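Local coordinates for GCN5-related N-acetyltransferase (Ralstonia eutropha JMP134, PDB 2Q0Y), which probably transfers acyl groups other than amino-acyl groups, as expected of an acetyltransferase of the GNAT family, at residues I9-L14 with G55-E60; L91-D96 with A107-A112; L70-W75 with A117-A122. All blocks are in the same frame, centred on the assembly; numbering follows the deposited sequence. Where two conformers were deposited one is given.

Contact 1. Residues I9-L14 with G55-E60. With MG (magnesium ion), chain D; ZN (zinc ion), chain B.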
loop_
_atom_site.group_PDB
_atom_site.type_symbol
_atom_site.label_atom_id
_atom_site.label_comp_id
_atom_site.label_asym_id
_atom_site.label_seq_id
_atom_site.Cartn_x
_atom_site.Cartn_y
_atom_site.Cartn_z
ATOM N N ILE A 9 -10.989 18.193 -13.261
ATOM C CA ILE A 9 -11.648 18.485 -11.986
ATOM C C ILE A 9 -13.162 18.281 -12.053
ATOM O O ILE A 9 -13.801 17.969 -11.053
ATOM C CB ILE A 9 -11.297 19.898 -11.450
ATOM C CG1 ILE A 9 -11.768 20.991 -12.414
ATOM C CG2 ILE A 9 -9.802 20.015 -11.212
ATOM C CD1 ILE A 9 -11.598 22.410 -11.867
ATOM N N ASP A 10 -13.736 18.418 -13.244
ATOM C CA ASP A 10 -15.175 18.266 -13.404
ATOM C C ASP A 10 -15.634 16.809 -13.356
ATOM O O ASP A 10 -16.818 16.530 -13.430
ATOM C CB ASP A 10 -15.603 18.911 -14.711
ATOM C CG ASP A 10 -15.242 20.390 -14.764
ATOM O OD1 ASP A 10 -15.733 21.144 -13.888
ATOM O OD2 ASP A 10 -14.429 20.775 -15.646
ATOM N N ASP A 11 -14.689 15.884 -13.249
ATOM C CA ASP A 11 -14.995 14.467 -13.161
ATOM C C ASP A 11 -15.139 13.988 -11.720
ATOM O O ASP A 11 -15.201 12.794 -11.479
ATOM C CB ASP A 11 -13.902 13.658 -13.872
ATOM C CG ASP A 11 -13.854 13.935 -15.354
ATOM O OD1 ASP A 11 -14.927 14.107 -15.971
ATOM O OD2 ASP A 11 -12.749 13.998 -15.906
ATOM N N LEU A 12 -15.197 14.905 -10.756
ATOM C CA LEU A 12 -15.367 14.520 -9.355
ATOM C C LEU A 12 -16.484 13.499 -9.175
ATOM O O LEU A 12 -16.265 12.437 -8.601
ATOM C CB LEU A 12 -15.659 15.756 -8.485
ATOM C CG LEU A 12 -15.844 15.504 -6.991
ATOM C CD1 LEU A 12 -14.505 15.188 -6.349
ATOM C CD2 LEU A 12 -16.485 16.685 -6.315
ATOM N N GLU A 13 -17.682 13.816 -9.660
ATOM C CA GLU A 13 -18.827 12.933 -9.444
ATOM C C GLU A 13 -18.649 11.595 -10.158
ATOM O O GLU A 13 -18.998 10.541 -9.613
ATOM C CB GLU A 13 -20.120 13.608 -9.877
ATOM C CG GLU A 13 -20.525 14.749 -8.974
ATOM N N LEU A 14 -18.096 11.637 -11.364
ATOM C CA LEU A 14 -17.825 10.424 -12.140
ATOM C C LEU A 14 -16.956 9.441 -11.376
ATOM O O LEU A 14 -17.263 8.240 -11.289
ATOM C CB LEU A 14 -17.136 10.796 -13.454
ATOM C CG LEU A 14 -16.804 9.678 -14.444
ATOM C CD1 LEU A 14 -18.078 9.063 -15.019
ATOM C CD2 LEU A 14 -15.954 10.231 -15.583
ATOM N N GLY A 55 -5.803 10.357 -14.000
ATOM C CA GLY A 55 -6.323 9.178 -14.653
ATOM C C GLY A 55 -6.892 9.495 -16.002
ATOM O O GLY A 55 -6.628 10.569 -16.578
ATOM N N TRP A 56 -7.717 8.573 -16.489
ATOM C CA TRP A 56 -8.194 8.635 -17.851
ATOM C C TRP A 56 -9.649 8.214 -17.884
ATOM O O TRP A 56 -10.082 7.381 -17.070
ATOM C CB TRP A 56 -7.366 7.698 -18.735
ATOM C CG TRP A 56 -5.876 7.899 -18.657
ATOM C CD1 TRP A 56 -4.984 7.207 -17.876
ATOM C CD2 TRP A 56 -5.107 8.846 -19.398
ATOM N NE1 TRP A 56 -3.700 7.679 -18.087
ATOM C CE2 TRP A 56 -3.756 8.689 -19.011
ATOM C CE3 TRP A 56 -5.433 9.826 -20.335
ATOM C CZ2 TRP A 56 -2.729 9.471 -19.552
ATOM C CZ3 TRP A 56 -4.411 10.594 -20.887
ATOM C CH2 TRP A 56 -3.083 10.419 -20.486
ATOM N N VAL A 57 -10.390 8.770 -18.830
ATOM C CA VAL A 57 -11.802 8.455 -19.033
ATOM C C VAL A 57 -12.003 7.950 -20.472
ATOM O O VAL A 57 -11.489 8.545 -21.414
ATOM C CB VAL A 57 -12.669 9.706 -18.776
ATOM C CG1 VAL A 57 -14.128 9.437 -19.032
ATOM C CG2 VAL A 57 -12.453 10.215 -17.329
HETATM N N MSE A 58 -12.721 6.838 -20.647
HETATM C CA MSE A 58 -13.121 6.377 -21.979
HETATM C C MSE A 58 -14.546 6.838 -22.275
HETATM O O MSE A 58 -15.467 6.617 -21.478
HETATM C CB MSE A 58 -13.057 4.853 -22.089
HETATM C CG MSE A 58 -13.197 4.320 -23.495
HETATM SE SE MSE A 58 -11.549 4.648 -24.509
HETATM C CE MSE A 58 -10.407 3.394 -23.634
ATOM N N GLU A 59 -14.720 7.469 -23.428
ATOM C CA GLU A 59 -16.000 8.030 -23.833
ATOM C C GLU A 59 -16.461 7.502 -25.185
ATOM O O GLU A 59 -15.649 7.233 -26.059
ATOM C CB GLU A 59 -15.911 9.551 -23.953
ATOM C CG GLU A 59 -15.425 10.240 -22.731
ATOM C CD GLU A 59 -15.549 11.728 -22.854
ATOM O OE1 GLU A 59 -15.244 12.263 -23.939
ATOM O OE2 GLU A 59 -15.962 12.349 -21.864
ATOM N N GLU A 60 -17.774 7.330 -25.299
ATOM C CA GLU A 60 -18.430 6.965 -26.544
ATOM C C GLU A 60 -19.198 8.193 -26.995
ATOM O O GLU A 60 -20.131 8.627 -26.329
ATOM C CB GLU A 60 -19.396 5.781 -26.346
ATOM C CG GLU A 60 -20.303 5.510 -27.545
ATOM C CD GLU A 60 -21.169 4.272 -27.392
ATOM O OE1 GLU A 60 -21.135 3.655 -26.316
ATOM O OE2 GLU A 60 -21.886 3.917 -28.364
HETATM MG MG MG D . -13.103 19.848 -17.365
HETATM ZN ZN ZN B . -21.908 1.714 -26.752
#

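Contact 2. Residues L91-D96 with A107-A112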
loop_
_atom_site.group_PDB
_atom_site.type_symbol
_atom_site.label_atom_id
_atom_site.label_comp_id
_atom_site.label_asym_id
_atom_site.label_seq_id
_atom_site.Cartn_x
_atom_site.Cartn_y
_atom_site.Cartn_z
ATOM N N LEU A 91 -6.132 2.620 -9.118
ATOM C CA LEU A 91 -7.377 2.433 -8.395
ATOM C C LEU A 91 -8.585 2.890 -9.207
ATOM O O LEU A 91 -8.453 3.618 -10.206
ATOM C CB LEU A 91 -7.355 3.155 -7.035
ATOM C CG LEU A 91 -7.393 4.679 -7.002
ATOM C CD1 LEU A 91 -7.721 5.195 -5.608
ATOM C CD2 LEU A 91 -6.107 5.317 -7.525
ATOM N N ASN A 92 -9.762 2.448 -8.762
ATOM C CA ASN A 92 -11.040 2.875 -9.327
ATOM C C ASN A 92 -11.249 2.583 -10.811
ATOM O O ASN A 92 -11.974 3.309 -11.485
ATOM C CB ASN A 92 -11.281 4.372 -9.075
ATOM C CG ASN A 92 -11.415 4.706 -7.614
ATOM O OD1 ASN A 92 -11.857 3.881 -6.818
ATOM N ND2 ASN A 92 -11.029 5.923 -7.249
ATOM N N LEU A 93 -10.669 1.493 -11.313
ATOM C CA LEU A 93 -10.994 1.029 -12.665
ATOM C C LEU A 93 -12.426 0.515 -12.683
ATOM O O LEU A 93 -12.766 -0.448 -11.973
ATOM C CB LEU A 93 -10.043 -0.081 -13.120
ATOM C CG LEU A 93 -10.386 -0.692 -14.500
ATOM C CD1 LEU A 93 -10.390 0.354 -15.601
ATOM C CD2 LEU A 93 -9.440 -1.807 -14.860
ATOM N N TYR A 94 -13.255 1.161 -13.495
ATOM C CA TYR A 94 -14.647 0.764 -13.660
ATOM C C TYR A 94 -15.003 0.869 -15.128
ATOM O O TYR A 94 -14.702 1.883 -15.776
ATOM C CB TYR A 94 -15.606 1.616 -12.841
ATOM C CG TYR A 94 -17.029 1.089 -12.921
ATOM C CD1 TYR A 94 -17.397 -0.083 -12.241
ATOM C CD2 TYR A 94 -17.988 1.716 -13.709
ATOM C CE1 TYR A 94 -18.686 -0.580 -12.325
ATOM C CE2 TYR A 94 -19.274 1.224 -13.815
ATOM C CZ TYR A 94 -19.626 0.065 -13.117
ATOM O OH TYR A 94 -20.907 -0.413 -13.223
ATOM N N VAL A 95 -15.656 -0.171 -15.640
ATOM C CA VAL A 95 -16.163 -0.167 -17.009
ATOM C C VAL A 95 -17.673 -0.427 -17.014
ATOM O O VAL A 95 -18.153 -1.392 -16.411
ATOM C CB VAL A 95 -15.442 -1.225 -17.894
ATOM C CG1 VAL A 95 -15.950 -1.168 -19.318
ATOM C CG2 VAL A 95 -13.936 -1.043 -17.887
ATOM N N ASP A 96 -18.426 0.417 -17.715
ATOM C CA ASP A 96 -19.875 0.235 -17.867
ATOM C C ASP A 96 -20.195 -1.226 -18.206
ATOM O O ASP A 96 -19.601 -1.783 -19.108
ATOM C CB ASP A 96 -20.427 1.131 -18.977
ATOM C CG ASP A 96 -21.893 0.880 -19.259
ATOM O OD1 ASP A 96 -22.721 1.284 -18.431
ATOM O OD2 ASP A 96 -22.230 0.280 -20.305
ATOM N N ALA A 107 -7.293 -1.385 -22.213
ATOM C CA ALA A 107 -6.861 -0.108 -22.796
ATOM C C ALA A 107 -6.561 0.945 -21.727
ATOM O O ALA A 107 -5.534 1.627 -21.786
ATOM C CB ALA A 107 -7.893 0.401 -23.752
ATOM N N LEU A 108 -7.440 1.069 -20.741
ATOM C CA LEU A 108 -7.212 1.985 -19.625
ATOM C C LEU A 108 -6.014 1.561 -18.781
ATOM O O LEU A 108 -5.217 2.403 -18.369
ATOM C CB LEU A 108 -8.461 2.109 -18.752
ATOM C CG LEU A 108 -9.619 2.886 -19.387
ATOM C CD1 LEU A 108 -10.870 2.828 -18.531
ATOM C CD2 LEU A 108 -9.232 4.325 -19.636
HETATM N N MSE A 109 -5.869 0.262 -18.533
HETATM C CA MSE A 109 -4.679 -0.204 -17.831
HETATM C C MSE A 109 -3.411 0.141 -18.606
HETATM O O MSE A 109 -2.414 0.552 -18.017
HETATM C CB MSE A 109 -4.743 -1.698 -17.576
HETATM C CG MSE A 109 -5.712 -2.118 -16.483
HETATM SE SE MSE A 109 -5.115 -1.655 -14.712
HETATM C CE MSE A 109 -3.512 -2.777 -14.592
ATOM N N ASN A 110 -3.442 -0.030 -19.920
ATOM C CA ASN A 110 -2.290 0.313 -20.746
ATOM C C ASN A 110 -1.948 1.785 -20.636
ATOM O O ASN A 110 -0.760 2.143 -20.542
ATOM C CB ASN A 110 -2.543 -0.038 -22.220
ATOM C CG ASN A 110 -2.395 -1.514 -22.512
ATOM O OD1 ASN A 110 -1.691 -2.233 -21.823
ATOM N ND2 ASN A 110 -3.041 -1.962 -23.582
ATOM N N ARG A 111 -2.973 2.639 -20.646
ATOM C CA ARG A 111 -2.749 4.079 -20.483
ATOM C C ARG A 111 -2.132 4.411 -19.123
ATOM O O ARG A 111 -1.242 5.256 -19.031
ATOM C CB ARG A 111 -4.029 4.896 -20.632
ATOM C CG ARG A 111 -4.496 5.116 -22.053
ATOM C CD ARG A 111 -3.920 6.410 -22.716
ATOM N NE ARG A 111 -2.456 6.422 -22.868
ATOM C CZ ARG A 111 -1.745 5.595 -23.654
ATOM N NH1 ARG A 111 -2.332 4.652 -24.401
ATOM N NH2 ARG A 111 -0.418 5.711 -23.697
ATOM N N ALA A 112 -2.631 3.775 -18.073
ATOM C CA ALA A 112 -2.106 4.000 -16.731
ATOM C C ALA A 112 -0.662 3.553 -16.620
ATOM O O ALA A 112 0.180 4.290 -16.087
ATOM C CB ALA A 112 -2.968 3.280 -15.689
#

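Contact 3. Residues L70-W75 with A117-A122. With FMT (formic acid), chain G.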
loop_
_atom_site.group_PDB
_atom_site.type_symbol
_atom_site.label_atom_id
_atom_site.label_comp_id
_atom_site.label_asym_id
_atom_site.label_seq_id
_atom_site.Cartn_x
_atom_site.Cartn_y
_atom_site.Cartn_z
ATOM N N LEU A 70 -5.020 6.945 -11.023
ATOM C CA LEU A 70 -3.626 6.656 -10.726
ATOM C C LEU A 70 -3.014 7.708 -9.809
ATOM O O LEU A 70 -3.363 8.880 -9.858
ATOM C CB LEU A 70 -2.799 6.497 -12.012
ATOM C CG LEU A 70 -2.529 7.670 -12.938
ATOM C CD1 LEU A 70 -1.229 8.443 -12.585
ATOM C CD2 LEU A 70 -2.448 7.160 -14.400
HETATM N N MSE A 71 -2.119 7.233 -8.958
HETATM C CA MSE A 71 -1.394 8.054 -8.014
HETATM C C MSE A 71 0.039 7.577 -7.985
HETATM O O MSE A 71 0.337 6.456 -8.382
HETATM C CB MSE A 71 -2.005 7.912 -6.624
HETATM C CG MSE A 71 -3.497 8.197 -6.569
HETATM SE SE MSE A 71 -4.177 7.801 -4.806
HETATM C CE MSE A 71 -3.529 9.256 -4.105
ATOM N N VAL A 72 0.925 8.457 -7.548
ATOM C CA VAL A 72 2.301 8.078 -7.243
ATOM C C VAL A 72 2.417 8.346 -5.752
ATOM O O VAL A 72 2.355 9.498 -5.315
ATOM C CB VAL A 72 3.309 8.887 -8.057
ATOM C CG1 VAL A 72 4.742 8.521 -7.677
ATOM C CG2 VAL A 72 3.085 8.653 -9.540
ATOM N N ILE A 73 2.518 7.283 -4.967
ATOM C CA ILE A 73 2.505 7.409 -3.520
ATOM C C ILE A 73 3.903 7.351 -2.944
ATOM O O ILE A 73 4.783 6.672 -3.482
ATOM C CB ILE A 73 1.595 6.370 -2.872
ATOM C CG1 ILE A 73 2.092 4.956 -3.114
ATOM C CG2 ILE A 73 0.173 6.511 -3.453
ATOM C CD1 ILE A 73 1.264 3.889 -2.399
ATOM N N GLU A 74 4.104 8.071 -1.845
ATOM C CA GLU A 74 5.362 7.999 -1.116
ATOM C C GLU A 74 5.537 6.597 -0.542
ATOM O O GLU A 74 4.589 6.012 -0.047
ATOM C CB GLU A 74 5.383 9.036 0.006
ATOM C CG GLU A 74 5.474 10.451 -0.494
ATOM C CD GLU A 74 5.735 11.454 0.631
ATOM O OE1 GLU A 74 5.621 11.071 1.825
ATOM O OE2 GLU A 74 6.062 12.624 0.309
ATOM N N TRP A 75 6.750 6.057 -0.635
ATOM C CA TRP A 75 7.054 4.730 -0.159
ATOM C C TRP A 75 8.546 4.618 0.156
ATOM O O TRP A 75 9.355 5.187 -0.555
ATOM C CB TRP A 75 6.662 3.677 -1.198
ATOM C CG TRP A 75 6.392 2.383 -0.579
ATOM C CD1 TRP A 75 7.253 1.347 -0.421
ATOM C CD2 TRP A 75 5.171 1.995 0.052
ATOM N NE1 TRP A 75 6.640 0.320 0.267
ATOM C CE2 TRP A 75 5.360 0.696 0.569
ATOM C CE3 TRP A 75 3.938 2.623 0.234
ATOM C CZ2 TRP A 75 4.358 0.008 1.248
ATOM C CZ3 TRP A 75 2.944 1.943 0.928
ATOM C CH2 TRP A 75 3.154 0.650 1.404
ATOM N N ALA A 117 5.313 4.873 -16.818
ATOM C CA ALA A 117 6.572 4.770 -17.563
ATOM C C ALA A 117 7.114 6.153 -17.944
ATOM O O ALA A 117 8.294 6.426 -17.784
ATOM C CB ALA A 117 6.423 3.915 -18.775
ATOM N N GLU A 118 6.237 7.004 -18.459
ATOM C CA GLU A 118 6.575 8.382 -18.793
ATOM C C GLU A 118 7.130 9.129 -17.582
ATOM O O GLU A 118 8.048 9.946 -17.721
ATOM C CB GLU A 118 5.326 9.095 -19.318
ATOM C CG GLU A 118 5.495 10.575 -19.619
ATOM C CD GLU A 118 4.171 11.226 -20.017
ATOM O OE1 GLU A 118 3.125 10.689 -19.656
ATOM O OE2 GLU A 118 4.169 12.255 -20.708
ATOM N N ARG A 119 6.580 8.836 -16.410
ATOM C CA ARG A 119 6.990 9.470 -15.173
ATOM C C ARG A 119 8.221 8.809 -14.539
ATOM O O ARG A 119 8.684 9.251 -13.482
ATOM C CB ARG A 119 5.810 9.499 -14.193
ATOM C CG ARG A 119 4.647 10.367 -14.660
ATOM C CD ARG A 119 3.512 10.288 -13.662
ATOM N NE ARG A 119 2.336 11.028 -14.108
ATOM C CZ ARG A 119 1.426 11.567 -13.308
ATOM N NH1 ARG A 119 1.552 11.494 -11.986
ATOM N NH2 ARG A 119 0.376 12.189 -13.832
ATOM N N GLY A 120 8.753 7.761 -15.170
ATOM C CA GLY A 120 9.973 7.102 -14.679
ATOM C C GLY A 120 9.783 6.315 -13.404
ATOM O O GLY A 120 10.729 6.146 -12.621
ATOM N N ILE A 121 8.574 5.803 -13.189
ATOM C CA ILE A 121 8.236 5.048 -11.982
ATOM C C ILE A 121 8.662 3.608 -12.143
ATOM O O ILE A 121 8.315 2.969 -13.135
ATOM C CB ILE A 121 6.719 5.084 -11.729
ATOM C CG1 ILE A 121 6.224 6.529 -11.582
ATOM C CG2 ILE A 121 6.322 4.242 -10.513
ATOM C CD1 ILE A 121 6.881 7.304 -10.477
ATOM N N ALA A 122 9.425 3.097 -11.175
ATOM C CA ALA A 122 9.979 1.736 -11.251
ATOM C C ALA A 122 8.954 0.615 -11.043
ATOM O O ALA A 122 9.048 -0.434 -11.669
ATOM C CB ALA A 122 11.113 1.580 -10.237
HETATM C C FMT G . 8.554 -1.867 3.450
HETATM O O1 FMT G . 8.441 -1.302 2.398
HETATM O O2 FMT G . 9.010 -2.983 3.490
HETATM O O HOH W 1 -1.010 11.125 -10.570
#

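Contact 1. Residues I9-L14 with G55-E60
Leu-14 and Val-57 meet end on, and through them the first turn of helix 12-25 rests on one face of the central GNAT sheet. The touching branch of Leu-14 is CD2, which lies 3.9 Å from Val-57 CG2 and almost as close to Val-57 CG1, facing the pair of methyls almost evenly. CG of Leu-14 stands anti to the backbone N (chi1 -178°), which carries the leucine fork out toward the strand. The side chains of Asp-11 and Val-57 run in from opposing directions, Asp-11 OD2 coming within 4.1 Å of Val-57 CG2.

That carboxylate oxygen owes its position to polar partners in the next shell: it receives the backbone N-H of Cys-8 and forms a salt bridge with Arg-5 of strand 2-6. Arg-5 also pairs with Glu-59 on the strand, so one guanidinium stands between two acids, Asp-11 OD1 and Glu-59 OE2 being 6.2 Å apart; its charge would be expected to ease their repulsion. Pro-64 packs against both Leu-14 and Val-57.

Each segment also carries a metal ligand away from this apolar touch. Asp-10 OD2 binds a magnesium ion at 2.4 Å together with Cys-8, whereas Glu-60 OE1 binds a zinc ion at 2.1 Å, a site completed by His-99.

Contact 2. Residues L91-D96 with A107-A112
Strand 86-95, helix 104-118 and strand 123-127 form a beta-alpha-beta crossover of the GNAT fold, and here the helix is seated on its first strand by aliphatic packing. Leu-93 supplies the strand side. Its CD1 methyl meets Leu-108 CD1 at 3.9 Å and Leu-108 CB at 4.1 Å, the two leucines crossing obliquely. A trans first torsion (chi1 176°) points the Leu-93 methyls at the helix, leaving CD2 for the residue after Leu-108, Met-109.

The connection between the two segments, running into the start of the helix, carries the Arg-x-x-Gly-x-Gly signature, beginning at Arg-100, which in relatives wraps the pyrophosphate of the acyl-CoA donor. Just before Leu-93, Asn-92 has a positive phi of 60°, consistent with the irregularity of this strand known in other GNAT enzymes. The backbone N of Leu-93 is hydrogen-bonded to an unidentified bound molecule, probably from crystallisation, in a region where relatives hold the donor. Beside Leu-93 in the sheet, Ala-66 and Ile-68 of strand 63-74 extend the apolar layer under Leu-108.

Met-109, a selenomethionine, crosses Leu-93 at about a right angle and touches with its side rather than its terminus: CG lies 4.1 Å from Leu-93 CD2.

Contact 3. Residues L70-W75 with A117-A122
Val-72 and Ile-121 mark the closest approach of the two backbones, 8.2 Å between their CA atoms, where helix 104-118 has just ended in a Schellman motif with Gly-120 at a phi of +71°. Across this gap the two side chains meet tip to tip, Val-72 CG1 lying 3.7 Å from Ile-121 CD1. The other valine methyl, CG2, is turned to Arg-119, 4.1 Å from NH1, in an oblique crossing.

Leu-70 comes over one face of the same guanidinium: its CD1 sits 4.0 Å above the plane, displaced toward the rim, and 4.2 Å from Arg-119 CZ. The arginine can present that face to the strand because its chain runs extended from CG to NE, back from the helix end. NE is held by a salt bridge to Glu-115, one turn earlier, while NH1 gives a hydrogen bond to a water 3.0 Å away that donates weakly to Leu-70 O.

In the GNAT fold this is the turn out of the crossover helix, before strand 123-127, laid over strand 63-74. Gln-84 brackets it with both ends of its amide, bonding Gly-120 O and Ala-122 N. The backbone at Ile-121 and Ala-122 also bonds to the second subunit.

Beyond the strand end, Trp-75 makes a cation-pi contact with Arg-87 and gives a weak, bent bond from NE1 to O1 of a formic acid molecule (3.2 Å, 133°), probably from the crystallisation liquor, to which Arg-19 of the second subunit also bonds.

From the N terminus, contact 1 comes first: it closes a largely helical excursion, bringing strand 54-60 back to the start of helix 12-25. The chain then turns into strand 63-74, where contact 3 opens, and this loop remains open until the chain leaves helix 104-118. Within that span, contact 2 closes the much shorter connection from strand 86-95 to the same helix. Contacts 2 and 3 are therefore nested and contact 1 precedes both; none cross. Contact 1 covers one face of the sheet, while the other two seat helix 104-118 and the turn that follows it on the opposite face. Trp-56 joins them there, touching Leu-108 of contact 2 and Leu-70 of contact 3.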